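Local coordinates for protein glutaredoxin 2 (Salmonella enterica subsp. enterica serovar Typhimurium, PDB 3IR4) that binds glutathione and, as a glutaredoxin with a GST-like fold, probably catalyses glutathione-dependent reduction of disulfides, at residues A[154-165]-A[193-204]. Numbering follows the deposited sequence.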
ATOM      1  N   LEU A 154      -7.925   7.133 -13.763  1.00  5.83           N
ATOM      2  CA  LEU A 154      -6.869   6.294 -14.296  1.00  5.79           C
ATOM      3  C   LEU A 154      -6.531   6.665 -15.739  1.00  5.92           C
ATOM      4  O   LEU A 154      -5.384   6.498 -16.147  1.00  6.41           O
ATOM      5  CB  LEU A 154      -7.193   4.803 -14.182  1.00  5.64           C
ATOM      6  CG  LEU A 154      -7.209   4.211 -12.781  1.00  6.30           C
ATOM      7  CD1 LEU A 154      -7.569   2.743 -12.868  1.00  7.83           C
ATOM      8  CD2 LEU A 154      -5.872   4.358 -12.051  1.00  6.85           C
ATOM      9  N   ARG A 155      -7.496   7.154 -16.518  0.70  6.50           N
ATOM     10  CA  ARG A 155      -7.187   7.527 -17.897  0.70  7.57           C
ATOM     11  C   ARG A 155      -6.181   8.701 -17.951  0.70  7.40           C
ATOM     12  O   ARG A 155      -5.354   8.752 -18.848  0.70  8.98           O
ATOM     13  CB  ARG A 155      -8.445   7.812 -18.719  0.70  9.84           C
ATOM     14  CG  ARG A 155      -9.286   6.570 -19.004  0.70 12.79           C
ATOM     15  CD  ARG A 155     -10.299   6.767 -20.102  0.70 14.97           C
ATOM     16  NE  ARG A 155     -11.100   7.977 -19.905  0.70 18.49           N
ATOM     17  CZ  ARG A 155     -12.219   8.042 -19.187  0.70 21.11           C
ATOM     18  NH1 ARG A 155     -12.864   9.199 -19.077  0.70 21.33           N
ATOM     19  NH2 ARG A 155     -12.701   6.963 -18.580  0.70 23.08           N
ATOM     20  N   LEU A 156      -6.259   9.638 -17.012  1.00  7.59           N
ATOM     21  CA  LEU A 156      -5.271  10.728 -16.967  1.00  7.35           C
ATOM     22  C   LEU A 156      -3.935  10.149 -16.503  1.00  7.17           C
ATOM     23  O   LEU A 156      -2.899  10.437 -17.071  1.00  7.76           O
ATOM     24  CB  LEU A 156      -5.731  11.884 -16.085  1.00  8.06           C
ATOM     25  CG  LEU A 156      -4.695  13.013 -15.903  1.00  9.61           C
ATOM     26  CD1 LEU A 156      -4.256  13.656 -17.220  1.00 12.73           C
ATOM     27  CD2 LEU A 156      -5.242  14.081 -14.958  1.00 12.21           C
ATOM     28  N   LEU A 157      -3.956   9.353 -15.434  1.00  6.78           N
ATOM     29  CA  LEU A 157      -2.730   8.754 -14.932  1.00  5.43           C
ATOM     30  C   LEU A 157      -1.964   8.021 -16.032  1.00  6.00           C
ATOM     31  O   LEU A 157      -0.742   8.100 -16.138  1.00  6.67           O
ATOM     32  CB  LEU A 157      -2.996   7.777 -13.779  1.00  5.71           C
ATOM     33  CG  LEU A 157      -1.754   7.108 -13.180  1.00  6.27           C
ATOM     34  CD1 LEU A 157      -0.857   8.094 -12.472  1.00  8.22           C
ATOM     35  CD2 LEU A 157      -2.176   5.976 -12.227  1.00  6.11           C
ATOM     36  N   ASP A 158      -2.697   7.337 -16.880  1.00  5.87           N
ATOM     37  CA  ASP A 158      -2.114   6.609 -17.990  1.00  6.42           C
ATOM     38  C   ASP A 158      -1.172   7.465 -18.834  1.00  6.29           C
ATOM     39  O   ASP A 158      -0.163   6.989 -19.330  1.00  8.60           O
ATOM     40  CB  ASP A 158      -3.252   6.069 -18.863  1.00  6.27           C
ATOM     41  CG  ASP A 158      -2.775   5.099 -19.916  1.00  8.06           C
ATOM     42  OD1 ASP A 158      -2.357   3.991 -19.528  1.00  8.75           O
ATOM     43  OD2 ASP A 158      -2.886   5.428 -21.132  1.00 10.79           O
ATOM     44  N   LYS A 159      -1.567   8.706 -19.055  1.00  6.52           N
ATOM     45  CA  LYS A 159      -0.775   9.625 -19.876  1.00  7.37           C
ATOM     46  C   LYS A 159       0.461  10.170 -19.165  1.00  8.06           C
ATOM     47  O   LYS A 159       1.363  10.705 -19.803  1.00  9.71           O
ATOM     48  CB  LYS A 159      -1.682  10.750 -20.347  1.00  7.88           C
ATOM     49  CG  LYS A 159      -2.865  10.230 -21.192  1.00  9.40           C
ATOM     50  CD  LYS A 159      -3.788  11.323 -21.629  1.00 11.27           C
ATOM     51  CE  LYS A 159      -4.975  10.784 -22.442  1.00 13.29           C
ATOM     52  NZ  LYS A 159      -5.843   9.821 -21.675  1.00 15.30           N
ATOM     53  N   LEU A 160       0.515  10.015 -17.851  1.00  7.38           N
ATOM     54  CA  LEU A 160       1.588  10.529 -17.012  1.00  7.51           C
ATOM     55  C   LEU A 160       2.639   9.495 -16.652  1.00  7.89           C
ATOM     56  O   LEU A 160       3.747   9.868 -16.283  1.00  9.90           O
ATOM     57  CB  LEU A 160       1.022  11.117 -15.723  1.00  8.29           C
ATOM     58  CG  LEU A 160      -0.104  12.149 -15.889  1.00 10.13           C
ATOM     59  CD1 LEU A 160      -0.532  12.610 -14.483  1.00 11.90           C
ATOM     60  CD2 LEU A 160       0.249  13.301 -16.863  1.00 13.69           C
ATOM     61  N   ILE A 161       2.319   8.208 -16.743  1.00  7.18           N
ATOM     62  CA  ILE A 161       3.293   7.179 -16.411  1.00  6.53           C
ATOM     63  C   ILE A 161       4.318   7.080 -17.534  1.00  5.89           C
ATOM     64  O   ILE A 161       4.001   6.676 -18.641  1.00  6.77           O
ATOM     65  CB  ILE A 161       2.631   5.823 -16.164  1.00  5.84           C
ATOM     66  CG1 ILE A 161       1.655   5.906 -14.985  1.00  7.18           C
ATOM     67  CG2 ILE A 161       3.675   4.738 -15.911  1.00  7.18           C
ATOM     68  CD1 ILE A 161       0.798   4.640 -14.841  1.00  8.42           C
ATOM     69  N   VAL A 162       5.570   7.395 -17.212  1.00  5.40           N
ATOM     70  CA  VAL A 162       6.593   7.412 -18.240  1.00  6.16           C
ATOM     71  C   VAL A 162       6.934   5.986 -18.701  1.00  5.83           C
ATOM     72  O   VAL A 162       7.038   5.758 -19.909  1.00  7.14           O
ATOM     73  CB  VAL A 162       7.851   8.161 -17.753  1.00  6.59           C
ATOM     74  CG1 VAL A 162       9.050   7.949 -18.682  1.00  7.85           C
ATOM     75  CG2 VAL A 162       7.547   9.657 -17.571  1.00  7.25           C
ATOM     76  N   GLN A 163       7.097   5.042 -17.775  1.00  5.00           N
ATOM     77  CA  GLN A 163       7.454   3.688 -18.140  1.00  4.80           C
ATOM     78  C   GLN A 163       7.053   2.748 -17.003  1.00  4.47           C
ATOM     79  O   GLN A 163       6.817   3.197 -15.887  1.00  4.81           O
ATOM     80  CB  GLN A 163       8.961   3.602 -18.483  1.00  5.20           C
ATOM     81  CG  GLN A 163       9.898   3.973 -17.363  1.00  6.37           C
ATOM     82  CD  GLN A 163      11.298   4.209 -17.900  1.00  6.70           C
ATOM     83  OE1 GLN A 163      11.538   5.213 -18.588  1.00  8.52           O
ATOM     84  NE2 GLN A 163      12.195   3.283 -17.649  1.00  6.82           N
ATOM     85  N   PRO A 164       7.016   1.424 -17.267  1.00  4.53           N
ATOM     86  CA  PRO A 164       6.445   0.520 -16.270  1.00  5.07           C
ATOM     87  C   PRO A 164       7.240   0.337 -14.999  1.00  4.49           C
ATOM     88  O   PRO A 164       6.714  -0.221 -14.038  1.00  5.31           O
ATOM     89  CB  PRO A 164       6.383  -0.826 -17.001  1.00  7.00           C
ATOM     90  CG  PRO A 164       6.502  -0.512 -18.413  1.00  7.68           C
ATOM     91  CD  PRO A 164       7.172   0.771 -18.569  1.00  5.33           C
ATOM     92  N   ASN A 165       8.510   0.728 -15.014  1.00  4.75           N
ATOM     93  CA  ASN A 165       9.406   0.559 -13.881  1.00  5.02           C
ATOM     94  C   ASN A 165       9.760   1.870 -13.205  1.00  4.37           C
ATOM     95  O   ASN A 165      10.614   1.891 -12.313  1.00  6.32           O
ATOM     96  CB  ASN A 165      10.667  -0.250 -14.242  1.00  5.54           C
ATOM     97  CG  ASN A 165      11.507   0.414 -15.297  1.00  5.86           C
ATOM     98  OD1 ASN A 165      11.015   1.203 -16.091  1.00  7.53           O
ATOM     99  ND2 ASN A 165      12.775   0.032 -15.374  1.00  7.90           N
ATOM    100  N   TRP A 193      -8.801  -0.663 -16.487  1.00  4.40           N
ATOM    101  CA  TRP A 193      -7.392  -0.324 -16.350  1.00  4.70           C
ATOM    102  C   TRP A 193      -6.770   0.043 -17.678  1.00  5.12           C
ATOM    103  O   TRP A 193      -6.644  -0.813 -18.547  1.00  5.86           O
ATOM    104  CB  TRP A 193      -6.635  -1.511 -15.748  1.00  5.46           C
ATOM    105  CG  TRP A 193      -6.961  -1.806 -14.327  1.00  5.54           C
ATOM    106  CD1 TRP A 193      -7.961  -2.608 -13.862  1.00  5.23           C
ATOM    107  CD2 TRP A 193      -6.269  -1.316 -13.173  1.00  4.99           C
ATOM    108  NE1 TRP A 193      -7.908  -2.667 -12.514  1.00  5.80           N
ATOM    109  CE2 TRP A 193      -6.904  -1.864 -12.053  1.00  5.48           C
ATOM    110  CE3 TRP A 193      -5.146  -0.512 -12.986  1.00  6.47           C
ATOM    111  CZ2 TRP A 193      -6.450  -1.648 -10.764  1.00  6.36           C
ATOM    112  CZ3 TRP A 193      -4.722  -0.269 -11.730  1.00  7.26           C
ATOM    113  CH2 TRP A 193      -5.361  -0.829 -10.624  1.00  7.25           C
ATOM    114  N   PRO A 194      -6.318   1.291 -17.827  1.00  5.23           N
ATOM    115  CA  PRO A 194      -5.630   1.650 -19.061  1.00  5.66           C
ATOM    116  C   PRO A 194      -4.317   0.886 -19.189  1.00  5.44           C
ATOM    117  O   PRO A 194      -3.755   0.455 -18.195  1.00  7.14           O
ATOM    118  CB  PRO A 194      -5.407   3.169 -18.902  1.00  6.84           C
ATOM    119  CG  PRO A 194      -6.453   3.601 -17.967  1.00  7.26           C
ATOM    120  CD  PRO A 194      -6.522   2.470 -16.976  1.00  5.38           C
ATOM    121  N   THR A 195      -3.837   0.754 -20.415  1.00  5.84           N
ATOM    122  CA  THR A 195      -2.644  -0.066 -20.750  1.00  6.85           C
ATOM    123  C   THR A 195      -1.410   0.287 -19.931  1.00  5.87           C
ATOM    124  O   THR A 195      -0.788  -0.603 -19.362  1.00  6.13           O
ATOM    125  CB  THR A 195      -2.315   0.060 -22.229  1.00  8.19           C
ATOM    126  OG1 THR A 195      -3.433  -0.406 -22.960  1.00 12.66           O
ATOM    127  CG2 THR A 195      -1.033  -0.734 -22.600  1.00 11.22           C
ATOM    128  N   LYS A 196      -1.033   1.566 -19.909  1.00  5.13           N
ATOM    129  CA  LYS A 196       0.209   1.934 -19.230  1.00  6.10           C
ATOM    130  C   LYS A 196       0.063   1.741 -17.718  1.00  5.30           C
ATOM    131  O   LYS A 196       1.031   1.380 -17.035  1.00  4.84           O
ATOM    132  CB  LYS A 196       0.637   3.363 -19.530  1.00  7.29           C
ATOM    133  CG  LYS A 196       0.993   3.549 -20.991  1.00 12.56           C
ATOM    134  CD  LYS A 196       1.270   4.952 -21.407  1.00 17.78           C
ATOM    135  CE  LYS A 196       1.345   5.061 -22.932  1.00 21.09           C
ATOM    136  NZ  LYS A 196       1.695   6.431 -23.273  1.00 24.04           N
ATOM    137  N   VAL A 197      -1.128   2.006 -17.170  1.00  4.35           N
ATOM    138  CA  VAL A 197      -1.362   1.818 -15.760  1.00  4.63           C
ATOM    139  C   VAL A 197      -1.236   0.344 -15.418  1.00  4.14           C
ATOM    140  O   VAL A 197      -0.579  -0.022 -14.454  1.00  4.43           O
ATOM    141  CB  VAL A 197      -2.718   2.379 -15.311  1.00  4.36           C
ATOM    142  CG1 VAL A 197      -2.860   2.191 -13.796  1.00  5.61           C
ATOM    143  CG2 VAL A 197      -2.895   3.849 -15.720  1.00  5.86           C
ATOM    144  N   ALA A 198      -1.884  -0.502 -16.217  1.00  4.63           N
ATOM    145  CA  ALA A 198      -1.820  -1.954 -16.001  1.00  4.80           C
ATOM    146  C   ALA A 198      -0.404  -2.484 -16.104  1.00  4.43           C
ATOM    147  O   ALA A 198       0.028  -3.322 -15.305  1.00  4.68           O
ATOM    148  CB  ALA A 198      -2.711  -2.705 -16.983  1.00  6.05           C
ATOM    149  N   ASP A 199       0.349  -1.996 -17.098  1.00  4.21           N
ATOM    150  CA  ASP A 199       1.742  -2.441 -17.262  1.00  4.27           C
ATOM    151  C   ASP A 199       2.631  -2.047 -16.094  1.00  3.96           C
ATOM    152  O   ASP A 199       3.497  -2.794 -15.682  1.00  4.57           O
ATOM    153  CB  ASP A 199       2.340  -1.872 -18.539  1.00  5.01           C
ATOM    154  CG  ASP A 199       1.805  -2.484 -19.794  1.00  6.98           C
ATOM    155  OD1 ASP A 199       1.109  -3.513 -19.742  1.00  9.25           O
ATOM    156  OD2 ASP A 199       2.166  -1.959 -20.876  1.00  9.19           O
ATOM    157  N   TYR A 200       2.420  -0.837 -15.605  1.00  3.61           N
ATOM    158  CA  TYR A 200       3.179  -0.335 -14.441  1.00  4.20           C
ATOM    159  C   TYR A 200       2.802  -1.169 -13.209  1.00  4.13           C
ATOM    160  O   TYR A 200       3.669  -1.637 -12.465  1.00  4.43           O
ATOM    161  CB  TYR A 200       2.850   1.155 -14.248  1.00  4.16           C
ATOM    162  CG  TYR A 200       3.439   1.755 -13.001  1.00  4.24           C
ATOM    163  CD1 TYR A 200       2.753   1.731 -11.787  1.00  4.94           C
ATOM    164  CD2 TYR A 200       4.706   2.299 -13.019  1.00  4.33           C
ATOM    165  CE1 TYR A 200       3.292   2.278 -10.663  1.00  5.43           C
ATOM    166  CE2 TYR A 200       5.255   2.848 -11.880  1.00  4.03           C
ATOM    167  CZ  TYR A 200       4.566   2.812 -10.700  1.00  4.76           C
ATOM    168  OH  TYR A 200       5.075   3.339  -9.540  1.00  5.38           O
ATOM    169  N   ARG A 201       1.514  -1.332 -12.961  1.00  4.14           N
ATOM    170  CA  ARG A 201       1.030  -2.131 -11.853  1.00  4.60           C
ATOM    171  C   ARG A 201       1.639  -3.527 -11.877  1.00  4.24           C
ATOM    172  O   ARG A 201       2.148  -4.015 -10.877  1.00  4.72           O
ATOM    173  CB  ARG A 201      -0.479  -2.233 -11.986  1.00  5.52           C
ATOM    174  CG  ARG A 201      -1.212  -3.176 -11.033  1.00  7.03           C
ATOM    175  CD  ARG A 201      -2.572  -3.540 -11.578  1.00  7.75           C
ATOM    176  NE  ARG A 201      -2.453  -4.409 -12.735  1.00  7.54           N
ATOM    177  CZ  ARG A 201      -3.382  -4.534 -13.679  1.00  7.48           C
ATOM    178  NH1 ARG A 201      -4.516  -3.864 -13.601  1.00  9.47           N
ATOM    179  NH2 ARG A 201      -3.179  -5.344 -14.698  1.00  8.92           N
ATOM    180  N   ASP A 202       1.590  -4.174 -13.032  1.00  4.07           N
ATOM    181  CA  ASP A 202       2.066  -5.538 -13.152  1.00  5.00           C
ATOM    182  C   ASP A 202       3.555  -5.639 -12.970  1.00  4.46           C
ATOM    183  O   ASP A 202       4.060  -6.522 -12.263  1.00  4.93           O
ATOM    184  CB  ASP A 202       1.659  -6.122 -14.504  1.00  5.49           C
ATOM    185  CG  ASP A 202       0.173  -6.389 -14.632  1.00  6.14           C
ATOM    186  OD1 ASP A 202      -0.552  -6.373 -13.623  1.00  7.58           O
ATOM    187  OD2 ASP A 202      -0.272  -6.583 -15.783  1.00  8.55           O
ATOM    188  N   ASN A 203       4.295  -4.740 -13.595  1.00  4.52           N
ATOM    189  CA  ASN A 203       5.734  -4.782 -13.476  1.00  4.29           C
ATOM    190  C   ASN A 203       6.197  -4.463 -12.066  1.00  4.32           C
ATOM    191  O   ASN A 203       7.065  -5.125 -11.512  1.00  4.63           O
ATOM    192  CB  ASN A 203       6.409  -3.822 -14.447  1.00  4.54           C
ATOM    193  CG  ASN A 203       7.880  -3.740 -14.156  1.00  6.31           C
ATOM    194  OD1 ASN A 203       8.613  -4.686 -14.441  1.00  6.66           O
ATOM    195  ND2 ASN A 203       8.297  -2.681 -13.466  1.00  6.37           N
HETATM  196  N   MSE A 204       5.607  -3.432 -11.474  1.00  3.81           N
HETATM  197  CA  MSE A 204       6.016  -3.053 -10.139  1.00  3.96           C
HETATM  198  C   MSE A 204       5.688  -4.150  -9.119  1.00  3.77           C
HETATM  199  O   MSE A 204       6.475  -4.356  -8.198  1.00  4.68           O
HETATM  200  CB  MSE A 204       5.397  -1.730  -9.732  1.00  4.36           C
HETATM  201  CG  MSE A 204       5.927  -0.564 -10.512  1.00  6.07           C
HETATM  202 SE   MSE A 204       7.814  -0.242 -10.443  1.00 10.34          SE
HETATM  203  CE  MSE A 204       7.986  -0.239  -8.658  1.00  6.92           C
TER
HETATM  204  O   HOH W   1      -1.162   7.158 -22.693  1.00 17.68           O
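OD1 of D158 is gripped by two amides from the first turn of helix 195-208, both through bent, weak bonds: the N of K196 lies 2.8 Å from OD1 and the N of V197 3.3 Å from OD1. First-turn amides lack acceptors in their own helix, and a carboxylate there probably also gains from the helix dipole. D158 reaches them because its CG is trans to the main-chain nitrogen (chi1 -170°), its CB and CG lying against CB of P194. OD2 accepts a hydrogen bond from a water that in turn accepts one from NZ of K196, so the opposite charges are bridged rather than in contact. P194 suits the N-cap position, where the helix needs no amide hydrogen; its O still accepts from the N of A198, and its CD rests 3.7 Å from CB of L154.

The branched V197 spreads two methyls, CG1 packing on L154 CD2 and CG2 on I161 CD1, while CG2 of I161 meets CD2 of the Y200 ring at 3.9 Å. Farther along, in the loop, the O of P164 accepts from ND2 of N203 at 3.0 Å, the donor standing 57° above the carbonyl plane; ND2 also bonds to Q207. The same oxygen receives a CA-H...O contact from Y200, whose OH is tied to D175.

The two helix segments cross at 72°, their axes 8.1 Å apart, within the all-helical GST-like C-terminal domain. Helix 87-97 packs on L154 and L157, and helix 173-185 on Y200 and M204, joining helices 143-160 and 195-208 to the rest of the bundle.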